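Side-chain contacts in cytochrome P450 (Bacillus subtilis subsp. subtilis, PDB 4RM4), which probably acts as a heme-dependent monooxygenase, binding heme iron and inserting an oxygen atom from molecular oxygen into organic substrates: residues A37-D42 and Q46-F51; Q113-E118 and P140-S145; G260-L265 and P371-V376. One frame throughout, in Å; residues are numbered along the deposited sequence.

Contact 1: A37-D42 and Q46-F51; sequences APVSFD and QVWSVF
Phe41 turns an edge of its ring to one face of the Trp48 indole, CD1 lying 3.2 Å above the indole plane and 3.3 Å from Trp48 CE2. The two planes stand 53° apart, an inclined edge-to-face pair. Phe41 CB also sits 3.7 Å from the centroid of the six-membered half of Trp48, nearly on its normal, in a CH-pi contact. Val39 CG1 reaches Trp48 CE3 obliquely at 3.7 Å. At the far edge of the Phe41 ring, in its plane, the amide oxygen OE1 of Gln46 comes to 3.5 Å from CZ, with amide and ring almost perpendicular; Gln46 NE2 is hydrogen-bonded to Glu43 O. Phe51, just beyond strand 47-50, meets Pro38 O at the edge of its ring, which is stacked with Phe313 and paired edge-to-face with Trp29. Trp48 CG is anti to its own carbonyl carbon (chi1 -69°), which carries the indole back over the neighbouring strand, while its NE1 bonds to Asp308. Ser40 and Ser49 exchange backbone bonds, and Asp42 N gives one to Val47 O at 2.9 Å. Gln46 and Val47 both face Asp42, forming the G1 beta bulge of an antiparallel hairpin at the edge of the five-stranded P450 sheet.

Contact 2: Q113-E118 and P140-S145; sequences QEITDE and PVIVIS
Ile115 and Ile142 point at one another from two helices and run antiparallel, flank against flank. The meeting point on Ile142 is its CG2 methyl, 3.8 Å from both Ile115 CD1 and Ile115 CG2, and thus set against both branches of the facing side chain. That methyl is anti to the backbone N of Ile142 (chi1 of CG1 -59°), and CG1 leans the other way, beside the N. Ile115 has a similar first torsion and an extended chi2 of 164°, which pushes CD1 far enough to touch Val143 as well. There CD1 ends 3.9 Å from Val143 CG2, slanting across that side chain. One isoleucine of helix 102-123 thereby spans two consecutive residues of helix 138-147, a small helix-to-helix contact in the largely helical part of the P450 fold. On another side of helix 138-147, Ile144 touches the heme. Leu139 and Glu146 of the same helix also touch Ile115, Leu139 adding to the apolar patch. Ser145 OG gives its hydrogen to Ile142 O at 2.9 Å, a bond within helix 138-147. Away from the interface, Gln113 NE2 donates to Asp117 OD1 from above the carboxylate plane, and it also bonds to Ser365 OG of helix 352-369.

Contact 3: G260-L265 and P371-V376; sequences GVYEEL and PHMECV
The first turn of helix 261-267, with Gly260 at its N-cap position, lies beside the loop 371-373 that leads into strand 374-380, the closest CA atoms being those of Tyr262 and His372 at 8.0 Å. Across this gap Tyr262 does nearly all the reaching. Its CG is anti to the backbone N (chi1 -170°), and the ring extends from the helix to lie along residues 371 to 373. Near its CE2 edge the ring meets backbone: Tyr262 CE2 is 3.6 Å from Pro371 O and 4.3 Å from His372 CA, both approaching obliquely. Near CE1, and on the same side of the ring plane, it meets Met373, whose CB lies 3.9 Å from Tyr262 CE1. The two side chains cross at about a right angle. Met373 is extended through chi2 and then bends at chi3 (-76°), a turn that brings its methyl CE to 3.6 Å from Tyr262 OH. The sulfur lies oblique to the ring, SD 5.4 Å from the Tyr262 centroid and 66° from the ring normal, in a Met-aromatic contact. The phenol oxygen is tied down by a hydrogen bond with Phe370 O, immediately before Pro371. Met252, Ile255 and Leu256 of helix 226-257 and Ile367 of helix 352-369 also pack on Tyr262, while Leu366 and Val394 touch Met373. The contact is thus mixed: a buried, mostly apolar ring, flanked by the Pro371 carbonyl, by Met373 CB and CE and more loosely by the sulfur, has its hydroxyl hydrogen-bonded to backbone next to the facing segment, so that the helix start and the strand entry are joined by an anchored tyrosine.

In the fold
Contact 2 is the buried one, purely aliphatic and made between two helices near the heme, whereas contacts 1 and 3 lie further out and are partly buried. Contact 1 alone is knit by backbone hydrogen bonds, since it pairs adjacent strands of one hairpin; contact 3 joins helix to strand entry across more than a hundred residues and relies on one tyrosine. Aromatic groups carry both outer contacts and are absent from contact 2. Contacts 1 and 2 sit on opposite sides of the chain's centre, their own centres about 40 Å apart. No helix or strand is shared, but helices 226-257 and 352-369 both pack against segments of contacts 2 and 3.

Contact 1: A37-D42 and Q46-F51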
ATOM      1  N   ALA A  37     -20.413  18.167  -1.389  1.00 25.81           N
ATOM      2  CA  ALA A  37     -20.070  18.217   0.034  1.00 18.52           C
ATOM      3  C   ALA A  37     -18.584  17.941   0.252  1.00 19.54           C
ATOM      4  O   ALA A  37     -18.225  16.944   0.882  1.00 19.76           O
ATOM      5  CB  ALA A  37     -20.930  17.202   0.836  1.00 20.53           C
ATOM      6  N   PRO A  38     -17.715  18.821  -0.266  1.00 19.88           N
ATOM      7  CA  PRO A  38     -16.282  18.486  -0.249  1.00 15.93           C
ATOM      8  C   PRO A  38     -15.667  18.390   1.149  1.00 21.45           C
ATOM      9  O   PRO A  38     -14.639  17.732   1.298  1.00 16.35           O
ATOM     10  CB  PRO A  38     -15.632  19.625  -1.053  1.00 17.85           C
ATOM     11  CG  PRO A  38     -16.626  20.786  -0.952  1.00 20.76           C
ATOM     12  CD  PRO A  38     -17.984  20.129  -0.896  1.00 19.83           C
ATOM     13  N   VAL A  39     -16.256  19.060   2.134  1.00 17.20           N
ATOM     14  CA  VAL A  39     -15.806  18.947   3.516  1.00 18.27           C
ATOM     15  C   VAL A  39     -17.028  18.648   4.383  1.00 22.92           C
ATOM     16  O   VAL A  39     -17.847  19.512   4.627  1.00 22.14           O
ATOM     17  CB  VAL A  39     -15.106  20.226   4.012  1.00 19.97           C
ATOM     18  CG1 VAL A  39     -14.686  20.066   5.465  1.00 19.60           C
ATOM     19  CG2 VAL A  39     -13.898  20.534   3.139  1.00 20.85           C
ATOM     20  N   SER A  40     -17.138  17.413   4.846  1.00 17.12           N
ATOM     21  CA  SER A  40     -18.403  16.909   5.381  1.00 22.88           C
ATOM     22  C   SER A  40     -18.218  16.383   6.804  1.00 22.48           C
ATOM     23  O   SER A  40     -17.194  15.789   7.100  1.00 18.67           O
ATOM     24  CB  SER A  40     -18.888  15.774   4.469  1.00 17.62           C
ATOM     25  OG  SER A  40     -20.073  15.190   4.949  1.00 30.33           O
ATOM     26  N   PHE A  41     -19.199  16.597   7.684  1.00 20.81           N
ATOM     27  CA  PHE A  41     -19.088  16.072   9.051  1.00 16.95           C
ATOM     28  C   PHE A  41     -20.116  14.979   9.326  1.00 17.67           C
ATOM     29  O   PHE A  41     -21.306  15.153   9.101  1.00 18.03           O
ATOM     30  CB  PHE A  41     -19.229  17.192  10.086  1.00 16.83           C
ATOM     31  CG  PHE A  41     -18.827  16.782  11.480  1.00 15.73           C
ATOM     32  CD1 PHE A  41     -17.496  16.529  11.779  1.00 16.49           C
ATOM     33  CD2 PHE A  41     -19.774  16.668  12.493  1.00 18.16           C
ATOM     34  CE1 PHE A  41     -17.112  16.153  13.044  1.00 14.84           C
ATOM     35  CE2 PHE A  41     -19.386  16.290  13.783  1.00 18.70           C
ATOM     36  CZ  PHE A  41     -18.055  16.032  14.055  1.00 19.15           C
ATOM     37  N   ASP A  42     -19.635  13.846   9.817  1.00 16.67           N
ATOM     38  CA  ASP A  42     -20.487  12.709  10.131  1.00 19.31           C
ATOM     39  C   ASP A  42     -20.830  12.814  11.605  1.00 18.51           C
ATOM     40  O   ASP A  42     -19.951  12.729  12.459  1.00 16.46           O
ATOM     41  CB  ASP A  42     -19.709  11.424   9.807  1.00 18.66           C
ATOM     42  CG  ASP A  42     -20.443  10.158  10.214  1.00 26.29           C
ATOM     43  OD1 ASP A  42     -21.173  10.163  11.227  1.00 20.76           O
ATOM     44  OD2 ASP A  42     -20.244   9.136   9.523  1.00 30.32           O
ATOM     45  N   GLN A  46     -18.654  11.333  14.433  1.00 19.43           N
ATOM     46  CA  GLN A  46     -17.961  12.574  14.755  1.00 16.92           C
ATOM     47  C   GLN A  46     -16.625  12.682  14.029  1.00 20.69           C
ATOM     48  O   GLN A  46     -15.579  12.892  14.643  1.00 22.50           O
ATOM     49  CB  GLN A  46     -17.766  12.716  16.267  1.00 20.02           C
ATOM     50  CG  GLN A  46     -19.073  12.823  17.048  1.00 21.94           C
ATOM     51  CD  GLN A  46     -19.675  14.211  17.003  1.00 19.46           C
ATOM     52  OE1 GLN A  46     -19.025  15.197  17.354  1.00 26.67           O
ATOM     53  NE2 GLN A  46     -20.934  14.299  16.573  1.00 23.87           N
ATOM     54  N   VAL A  47     -16.669  12.527  12.715  1.00 14.77           N
ATOM     55  CA  VAL A  47     -15.484  12.647  11.901  1.00 18.05           C
ATOM     56  C   VAL A  47     -15.751  13.465  10.648  1.00 16.55           C
ATOM     57  O   VAL A  47     -16.830  13.391  10.045  1.00 18.35           O
ATOM     58  CB  VAL A  47     -14.921  11.260  11.532  1.00 18.13           C
ATOM     59  CG1 VAL A  47     -13.655  11.407  10.708  1.00 19.13           C
ATOM     60  CG2 VAL A  47     -14.636  10.466  12.794  1.00 20.25           C
ATOM     61  N   TRP A  48     -14.768  14.279  10.286  1.00 16.38           N
ATOM     62  CA  TRP A  48     -14.789  15.007   9.030  1.00 15.36           C
ATOM     63  C   TRP A  48     -14.247  14.167   7.875  1.00 13.47           C
ATOM     64  O   TRP A  48     -13.287  13.436   8.045  1.00 18.23           O
ATOM     65  CB  TRP A  48     -13.911  16.249   9.158  1.00 16.78           C
ATOM     66  CG  TRP A  48     -14.441  17.296  10.073  1.00 15.02           C
ATOM     67  CD1 TRP A  48     -14.112  17.505  11.372  1.00 20.77           C
ATOM     68  CD2 TRP A  48     -15.361  18.317   9.721  1.00 16.55           C
ATOM     69  NE1 TRP A  48     -14.791  18.590  11.868  1.00 20.25           N
ATOM     70  CE2 TRP A  48     -15.571  19.108  10.865  1.00 16.69           C
ATOM     71  CE3 TRP A  48     -16.054  18.625   8.547  1.00 18.64           C
ATOM     72  CZ2 TRP A  48     -16.439  20.192  10.871  1.00 18.62           C
ATOM     73  CZ3 TRP A  48     -16.902  19.714   8.547  1.00 15.97           C
ATOM     74  CH2 TRP A  48     -17.095  20.477   9.707  1.00 15.19           C
ATOM     75  N   SER A  49     -14.845  14.312   6.699  1.00 13.55           N
ATOM     76  CA  SER A  49     -14.316  13.704   5.479  1.00 13.44           C
ATOM     77  C   SER A  49     -13.964  14.800   4.473  1.00 15.16           C
ATOM     78  O   SER A  49     -14.721  15.740   4.271  1.00 16.56           O
ATOM     79  CB  SER A  49     -15.321  12.712   4.883  1.00 15.30           C
ATOM     80  OG  SER A  49     -15.423  11.571   5.719  1.00 16.74           O
ATOM     81  N   VAL A  50     -12.792  14.695   3.862  1.00 15.67           N
ATOM     82  CA  VAL A  50     -12.296  15.742   2.983  1.00 16.84           C
ATOM     83  C   VAL A  50     -12.006  15.105   1.619  1.00 16.01           C
ATOM     84  O   VAL A  50     -11.367  14.067   1.562  1.00 13.48           O
ATOM     85  CB  VAL A  50     -11.040  16.426   3.575  1.00 20.22           C
ATOM     86  CG1 VAL A  50     -10.412  17.329   2.553  1.00 20.45           C
ATOM     87  CG2 VAL A  50     -11.424  17.235   4.826  1.00 18.83           C
ATOM     88  N   PHE A  51     -12.503  15.706   0.536  1.00 14.60           N
ATOM     89  CA  PHE A  51     -12.502  15.051  -0.774  1.00 15.65           C
ATOM     90  C   PHE A  51     -11.737  15.754  -1.907  1.00 16.18           C
ATOM     91  O   PHE A  51     -11.438  15.124  -2.920  1.00 14.29           O
ATOM     92  CB  PHE A  51     -13.947  14.800  -1.245  1.00 18.38           C
ATOM     93  CG  PHE A  51     -14.704  13.809  -0.393  1.00 14.27           C
ATOM     94  CD1 PHE A  51     -14.634  12.456  -0.659  1.00 17.71           C
ATOM     95  CD2 PHE A  51     -15.486  14.242   0.675  1.00 16.68           C
ATOM     96  CE1 PHE A  51     -15.328  11.532   0.141  1.00 18.34           C
ATOM     97  CE2 PHE A  51     -16.177  13.330   1.474  1.00 18.84           C
ATOM     98  CZ  PHE A  51     -16.095  11.974   1.202  1.00 22.02           C
TER

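Contact 2: Q113-E118 and P140-S145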
ATOM      1  N   GLN A 113      12.747 -10.225  -9.507  1.00 25.27           N
ATOM      2  CA  GLN A 113      12.506 -10.764 -10.844  1.00 27.13           C
ATOM      3  C   GLN A 113      12.401 -12.282 -10.818  1.00 31.24           C
ATOM      4  O   GLN A 113      11.513 -12.867 -11.440  1.00 29.37           O
ATOM      5  CB  GLN A 113      13.595 -10.318 -11.825  1.00 31.94           C
ATOM      6  CG  GLN A 113      13.335 -10.725 -13.281  1.00 25.05           C
ATOM      7  CD  GLN A 113      12.095 -10.070 -13.875  1.00 29.39           C
ATOM      8  OE1 GLN A 113      12.051  -8.854 -14.067  1.00 28.56           O
ATOM      9  NE2 GLN A 113      11.085 -10.878 -14.177  1.00 25.56           N
ATOM     10  N   GLU A 114      13.304 -12.921 -10.084  1.00 28.72           N
ATOM     11  CA  GLU A 114      13.312 -14.372 -10.001  1.00 33.28           C
ATOM     12  C   GLU A 114      12.037 -14.882  -9.333  1.00 31.51           C
ATOM     13  O   GLU A 114      11.430 -15.845  -9.793  1.00 33.39           O
ATOM     14  CB  GLU A 114      14.570 -14.844  -9.268  1.00 36.93           C
ATOM     15  CG  GLU A 114      15.855 -14.472  -9.996  1.00 40.22           C
ATOM     16  CD  GLU A 114      17.112 -14.664  -9.156  1.00 44.52           C
ATOM     17  OE1 GLU A 114      16.996 -14.865  -7.930  1.00 41.55           O
ATOM     18  OE2 GLU A 114      18.220 -14.611  -9.730  1.00 43.08           O
ATOM     19  N   ILE A 115      11.618 -14.218  -8.263  1.00 25.27           N
ATOM     20  CA  ILE A 115      10.384 -14.576  -7.580  1.00 29.75           C
ATOM     21  C   ILE A 115       9.181 -14.447  -8.520  1.00 28.35           C
ATOM     22  O   ILE A 115       8.296 -15.307  -8.564  1.00 25.88           O
ATOM     23  CB  ILE A 115      10.149 -13.661  -6.369  1.00 28.95           C
ATOM     24  CG1 ILE A 115      11.180 -13.942  -5.277  1.00 24.44           C
ATOM     25  CG2 ILE A 115       8.757 -13.853  -5.834  1.00 24.19           C
ATOM     26  CD1 ILE A 115      11.266 -12.836  -4.234  1.00 26.58           C
ATOM     27  N   THR A 116       9.140 -13.344  -9.247  1.00 26.44           N
ATOM     28  CA  THR A 116       8.061 -13.092 -10.187  1.00 25.59           C
ATOM     29  C   THR A 116       8.012 -14.201 -11.233  1.00 26.71           C
ATOM     30  O   THR A 116       6.954 -14.775 -11.495  1.00 26.87           O
ATOM     31  CB  THR A 116       8.242 -11.727 -10.890  1.00 24.58           C
ATOM     32  OG1 THR A 116       8.187 -10.679  -9.906  1.00 23.75           O
ATOM     33  CG2 THR A 116       7.146 -11.509 -11.909  1.00 27.63           C
ATOM     34  N   ASP A 117       9.158 -14.512 -11.820  1.00 25.82           N
ATOM     35  CA  ASP A 117       9.193 -15.537 -12.863  1.00 27.28           C
ATOM     36  C   ASP A 117       8.741 -16.894 -12.331  1.00 32.49           C
ATOM     37  O   ASP A 117       8.079 -17.650 -13.036  1.00 28.94           O
ATOM     38  CB  ASP A 117      10.579 -15.634 -13.505  1.00 30.96           C
ATOM     39  CG  ASP A 117      10.960 -14.373 -14.251  1.00 33.95           C
ATOM     40  OD1 ASP A 117      10.054 -13.568 -14.565  1.00 35.32           O
ATOM     41  OD2 ASP A 117      12.163 -14.186 -14.532  1.00 42.94           O
ATOM     42  N   GLU A 118       9.084 -17.189 -11.080  1.00 28.61           N
ATOM     43  CA  GLU A 118       8.710 -18.469 -10.473  1.00 28.35           C
ATOM     44  C   GLU A 118       7.210 -18.587 -10.239  1.00 28.61           C
ATOM     45  O   GLU A 118       6.627 -19.655 -10.431  1.00 29.87           O
ATOM     46  CB  GLU A 118       9.479 -18.696  -9.168  1.00 32.86           C
ATOM     47  CG  GLU A 118      10.976 -18.805  -9.371  1.00 40.19           C
ATOM     48  CD  GLU A 118      11.695 -19.348  -8.152  1.00 46.08           C
ATOM     49  OE1 GLU A 118      11.017 -19.679  -7.155  1.00 49.45           O
ATOM     50  OE2 GLU A 118      12.941 -19.446  -8.196  1.00 50.42           O
ATOM     51  N   PRO A 140       4.115 -10.036  -2.977  1.00 17.94           N
ATOM     52  CA  PRO A 140       4.741  -9.093  -2.034  1.00 17.63           C
ATOM     53  C   PRO A 140       5.196  -9.752  -0.734  1.00 20.00           C
ATOM     54  O   PRO A 140       6.158  -9.295  -0.098  1.00 19.54           O
ATOM     55  CB  PRO A 140       3.619  -8.090  -1.739  1.00 17.84           C
ATOM     56  CG  PRO A 140       2.728  -8.162  -2.955  1.00 17.16           C
ATOM     57  CD  PRO A 140       2.747  -9.618  -3.342  1.00 19.83           C
ATOM     58  N   VAL A 141       4.487 -10.797  -0.328  1.00 21.16           N
ATOM     59  CA  VAL A 141       4.846 -11.547   0.873  1.00 16.15           C
ATOM     60  C   VAL A 141       6.183 -12.248   0.720  1.00 21.99           C
ATOM     61  O   VAL A 141       7.030 -12.188   1.618  1.00 20.27           O
ATOM     62  CB  VAL A 141       3.767 -12.586   1.225  1.00 21.19           C
ATOM     63  CG1 VAL A 141       4.225 -13.460   2.401  1.00 24.03           C
ATOM     64  CG2 VAL A 141       2.444 -11.883   1.537  1.00 25.57           C
ATOM     65  N   ILE A 142       6.373 -12.919  -0.415  1.00 18.91           N
ATOM     66  CA  ILE A 142       7.639 -13.581  -0.680  1.00 22.10           C
ATOM     67  C   ILE A 142       8.761 -12.563  -0.741  1.00 20.47           C
ATOM     68  O   ILE A 142       9.828 -12.769  -0.173  1.00 18.30           O
ATOM     69  CB  ILE A 142       7.626 -14.364  -1.996  1.00 20.40           C
ATOM     70  CG1 ILE A 142       6.531 -15.432  -1.961  1.00 22.85           C
ATOM     71  CG2 ILE A 142       8.986 -15.028  -2.218  1.00 24.27           C
ATOM     72  CD1 ILE A 142       6.351 -16.138  -3.299  1.00 25.62           C
ATOM     73  N   VAL A 143       8.512 -11.453  -1.429  1.00 16.78           N
ATOM     74  CA  VAL A 143       9.530 -10.420  -1.547  1.00 18.56           C
ATOM     75  C   VAL A 143       9.956  -9.869  -0.190  1.00 21.28           C
ATOM     76  O   VAL A 143      11.143  -9.761   0.083  1.00 19.22           O
ATOM     77  CB  VAL A 143       9.069  -9.261  -2.461  1.00 19.54           C
ATOM     78  CG1 VAL A 143      10.045  -8.101  -2.385  1.00 20.22           C
ATOM     79  CG2 VAL A 143       8.936  -9.757  -3.907  1.00 19.79           C
ATOM     80  N   ILE A 144       8.993  -9.520   0.657  1.00 19.80           N
ATOM     81  CA  ILE A 144       9.325  -8.872   1.927  1.00 19.45           C
ATOM     82  C   ILE A 144       9.977  -9.864   2.894  1.00 19.57           C
ATOM     83  O   ILE A 144      10.829  -9.504   3.719  1.00 18.69           O
ATOM     84  CB  ILE A 144       8.087  -8.211   2.584  1.00 20.10           C
ATOM     85  CG1 ILE A 144       8.533  -7.159   3.601  1.00 17.27           C
ATOM     86  CG2 ILE A 144       7.159  -9.255   3.198  1.00 18.87           C
ATOM     87  CD1 ILE A 144       9.290  -5.978   2.969  1.00 14.18           C
ATOM     88  N   SER A 145       9.589 -11.126   2.792  1.00 19.29           N
ATOM     89  CA  SER A 145      10.206 -12.113   3.673  1.00 20.13           C
ATOM     90  C   SER A 145      11.700 -12.208   3.355  1.00 18.72           C
ATOM     91  O   SER A 145      12.527 -12.265   4.259  1.00 20.38           O
ATOM     92  CB  SER A 145       9.529 -13.481   3.549  1.00 24.47           C
ATOM     93  OG  SER A 145       9.971 -14.162   2.389  1.00 35.10           O
TER

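Contact 3: G260-L265 and P371-V376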
ATOM      1  N   GLY A 260      -6.448  -1.084 -26.055  1.00 16.78           N
ATOM      2  CA  GLY A 260      -5.144  -0.973 -26.679  1.00 20.00           C
ATOM      3  C   GLY A 260      -3.934  -0.933 -25.752  1.00 21.00           C
ATOM      4  O   GLY A 260      -2.803  -1.142 -26.192  1.00 20.54           O
ATOM      5  N   VAL A 261      -4.166  -0.649 -24.472  1.00 21.56           N
ATOM      6  CA  VAL A 261      -3.059  -0.412 -23.548  1.00 22.14           C
ATOM      7  C   VAL A 261      -2.248  -1.679 -23.266  1.00 22.51           C
ATOM      8  O   VAL A 261      -1.027  -1.622 -23.159  1.00 21.68           O
ATOM      9  CB  VAL A 261      -3.545   0.225 -22.218  1.00 19.76           C
ATOM     10  CG1 VAL A 261      -2.377   0.386 -21.225  1.00 18.86           C
ATOM     11  CG2 VAL A 261      -4.227   1.566 -22.475  1.00 22.27           C
ATOM     12  N   TYR A 262      -2.915  -2.825 -23.150  1.00 21.30           N
ATOM     13  CA  TYR A 262      -2.207  -4.086 -22.896  1.00 19.25           C
ATOM     14  C   TYR A 262      -1.195  -4.349 -24.003  1.00 22.28           C
ATOM     15  O   TYR A 262      -0.040  -4.681 -23.747  1.00 19.46           O
ATOM     16  CB  TYR A 262      -3.201  -5.258 -22.801  1.00 23.19           C
ATOM     17  CG  TYR A 262      -2.608  -6.574 -22.302  1.00 20.25           C
ATOM     18  CD1 TYR A 262      -2.713  -6.945 -20.969  1.00 20.08           C
ATOM     19  CD2 TYR A 262      -1.957  -7.446 -23.169  1.00 22.31           C
ATOM     20  CE1 TYR A 262      -2.172  -8.160 -20.506  1.00 19.50           C
ATOM     21  CE2 TYR A 262      -1.414  -8.648 -22.717  1.00 21.91           C
ATOM     22  CZ  TYR A 262      -1.523  -8.993 -21.389  1.00 22.02           C
ATOM     23  OH  TYR A 262      -0.998 -10.196 -20.945  1.00 24.55           O
ATOM     24  N   GLU A 263      -1.645  -4.185 -25.243  1.00 22.84           N
ATOM     25  CA  GLU A 263      -0.823  -4.445 -26.411  0.56 21.77           C
ATOM     26  C   GLU A 263       0.314  -3.432 -26.524  1.00 21.75           C
ATOM     27  O   GLU A 263       1.436  -3.774 -26.900  1.00 25.74           O
ATOM     28  CB  GLU A 263      -1.702  -4.397 -27.665  0.56 22.74           C
ATOM     29  CG  GLU A 263      -2.857  -5.404 -27.673  0.56 26.17           C
ATOM     30  CD  GLU A 263      -3.799  -5.305 -26.468  0.56 24.90           C
ATOM     31  OE1 GLU A 263      -4.203  -4.184 -26.066  0.56 22.08           O
ATOM     32  OE2 GLU A 263      -4.150  -6.375 -25.926  0.56 32.50           O
ATOM     33  N   GLU A 264       0.004  -2.177 -26.211  1.00 22.96           N
ATOM     34  CA  GLU A 264       0.996  -1.104 -26.252  1.00 22.53           C
ATOM     35  C   GLU A 264       2.098  -1.363 -25.225  1.00 25.67           C
ATOM     36  O   GLU A 264       3.280  -1.186 -25.517  1.00 29.50           O
ATOM     37  CB  GLU A 264       0.340   0.258 -25.991  1.00 23.07           C
ATOM     38  CG  GLU A 264       1.314   1.416 -25.816  1.00 25.06           C
ATOM     39  CD  GLU A 264       1.829   1.987 -27.142  1.00 33.56           C
ATOM     40  OE1 GLU A 264       1.300   1.626 -28.221  1.00 41.88           O
ATOM     41  OE2 GLU A 264       2.768   2.814 -27.100  1.00 34.57           O
ATOM     42  N   LEU A 265       1.710  -1.781 -24.020  1.00 23.16           N
ATOM     43  CA  LEU A 265       2.700  -2.095 -22.986  1.00 21.38           C
ATOM     44  C   LEU A 265       3.536  -3.316 -23.373  1.00 25.68           C
ATOM     45  O   LEU A 265       4.737  -3.357 -23.127  1.00 26.94           O
ATOM     46  CB  LEU A 265       2.040  -2.303 -21.609  1.00 20.22           C
ATOM     47  CG  LEU A 265       1.578  -1.014 -20.922  1.00 25.77           C
ATOM     48  CD1 LEU A 265       0.858  -1.277 -19.585  1.00 15.74           C
ATOM     49  CD2 LEU A 265       2.766  -0.069 -20.743  1.00 21.09           C
ATOM     50  N   PRO A 371       0.314 -13.252 -24.329  1.00 23.77           N
ATOM     51  CA  PRO A 371       0.036 -12.434 -25.513  1.00 30.36           C
ATOM     52  C   PRO A 371      -1.290 -11.693 -25.386  1.00 29.47           C
ATOM     53  O   PRO A 371      -1.396 -10.526 -25.779  1.00 31.92           O
ATOM     54  CB  PRO A 371      -0.007 -13.464 -26.652  1.00 34.43           C
ATOM     55  CG  PRO A 371      -0.284 -14.771 -25.987  1.00 36.16           C
ATOM     56  CD  PRO A 371       0.381 -14.692 -24.648  1.00 32.06           C
ATOM     57  N   HIS A 372      -2.289 -12.360 -24.825  1.00 28.81           N
ATOM     58  CA  HIS A 372      -3.604 -11.754 -24.674  1.00 30.90           C
ATOM     59  C   HIS A 372      -4.271 -12.196 -23.375  1.00 30.89           C
ATOM     60  O   HIS A 372      -4.079 -13.318 -22.910  1.00 30.06           O
ATOM     61  CB  HIS A 372      -4.494 -12.091 -25.874  1.00 34.20           C
ATOM     62  CG  HIS A 372      -5.934 -11.724 -25.677  1.00 35.85           C
ATOM     63  ND1 HIS A 372      -6.422 -10.460 -25.928  1.00 37.46           N
ATOM     64  CD2 HIS A 372      -6.990 -12.458 -25.253  1.00 36.60           C
ATOM     65  CE1 HIS A 372      -7.718 -10.429 -25.668  1.00 33.97           C
ATOM     66  NE2 HIS A 372      -8.087 -11.630 -25.258  1.00 35.58           N
ATOM     67  N   MET A 373      -5.065 -11.301 -22.802  1.00 28.48           N
ATOM     68  CA  MET A 373      -5.694 -11.544 -21.515  1.00 26.30           C
ATOM     69  C   MET A 373      -7.021 -10.788 -21.478  1.00 28.18           C
ATOM     70  O   MET A 373      -7.126  -9.689 -22.022  1.00 30.24           O
ATOM     71  CB  MET A 373      -4.749 -11.061 -20.412  1.00 25.65           C
ATOM     72  CG  MET A 373      -5.078 -11.514 -19.025  1.00 27.92           C
ATOM     73  SD  MET A 373      -3.892 -10.845 -17.838  1.00 27.41           S
ATOM     74  CE  MET A 373      -2.454 -11.869 -18.117  1.00 28.22           C
ATOM     75  N   GLU A 374      -8.039 -11.389 -20.870  1.00 27.02           N
ATOM     76  CA  GLU A 374      -9.354 -10.770 -20.796  1.00 28.11           C
ATOM     77  C   GLU A 374      -9.965 -10.992 -19.418  1.00 26.26           C
ATOM     78  O   GLU A 374      -9.815 -12.060 -18.825  1.00 28.81           O
ATOM     79  CB  GLU A 374     -10.281 -11.311 -21.889  1.00 29.83           C
ATOM     80  CG  GLU A 374     -11.746 -10.945 -21.690  1.00 39.05           C
ATOM     81  CD  GLU A 374     -12.624 -11.330 -22.870  1.00 47.48           C
ATOM     82  OE1 GLU A 374     -13.859 -11.412 -22.690  1.00 55.97           O
ATOM     83  OE2 GLU A 374     -12.083 -11.541 -23.975  1.00 51.53           O
ATOM     84  N   CYS A 375     -10.650  -9.978 -18.909  1.00 30.44           N
ATOM     85  CA  CYS A 375     -11.284 -10.089 -17.611  1.00 22.86           C
ATOM     86  C   CYS A 375     -12.546 -10.946 -17.665  1.00 33.01           C
ATOM     87  O   CYS A 375     -13.440 -10.699 -18.472  1.00 28.79           O
ATOM     88  CB  CYS A 375     -11.611  -8.707 -17.060  1.00 25.60           C
ATOM     89  SG  CYS A 375     -12.169  -8.722 -15.342  1.00 31.62           S
ATOM     90  N   VAL A 376     -12.609 -11.952 -16.798  1.00 28.66           N
ATOM     91  CA  VAL A 376     -13.787 -12.796 -16.695  1.00 27.69           C
ATOM     92  C   VAL A 376     -14.682 -12.354 -15.546  1.00 29.35           C
ATOM     93  O   VAL A 376     -15.880 -12.141 -15.735  1.00 27.47           O
ATOM     94  CB  VAL A 376     -13.413 -14.280 -16.526  1.00 28.29           C
ATOM     95  CG1 VAL A 376     -14.677 -15.136 -16.444  1.00 26.15           C
ATOM     96  CG2 VAL A 376     -12.526 -14.735 -17.682  1.00 32.99           C
TER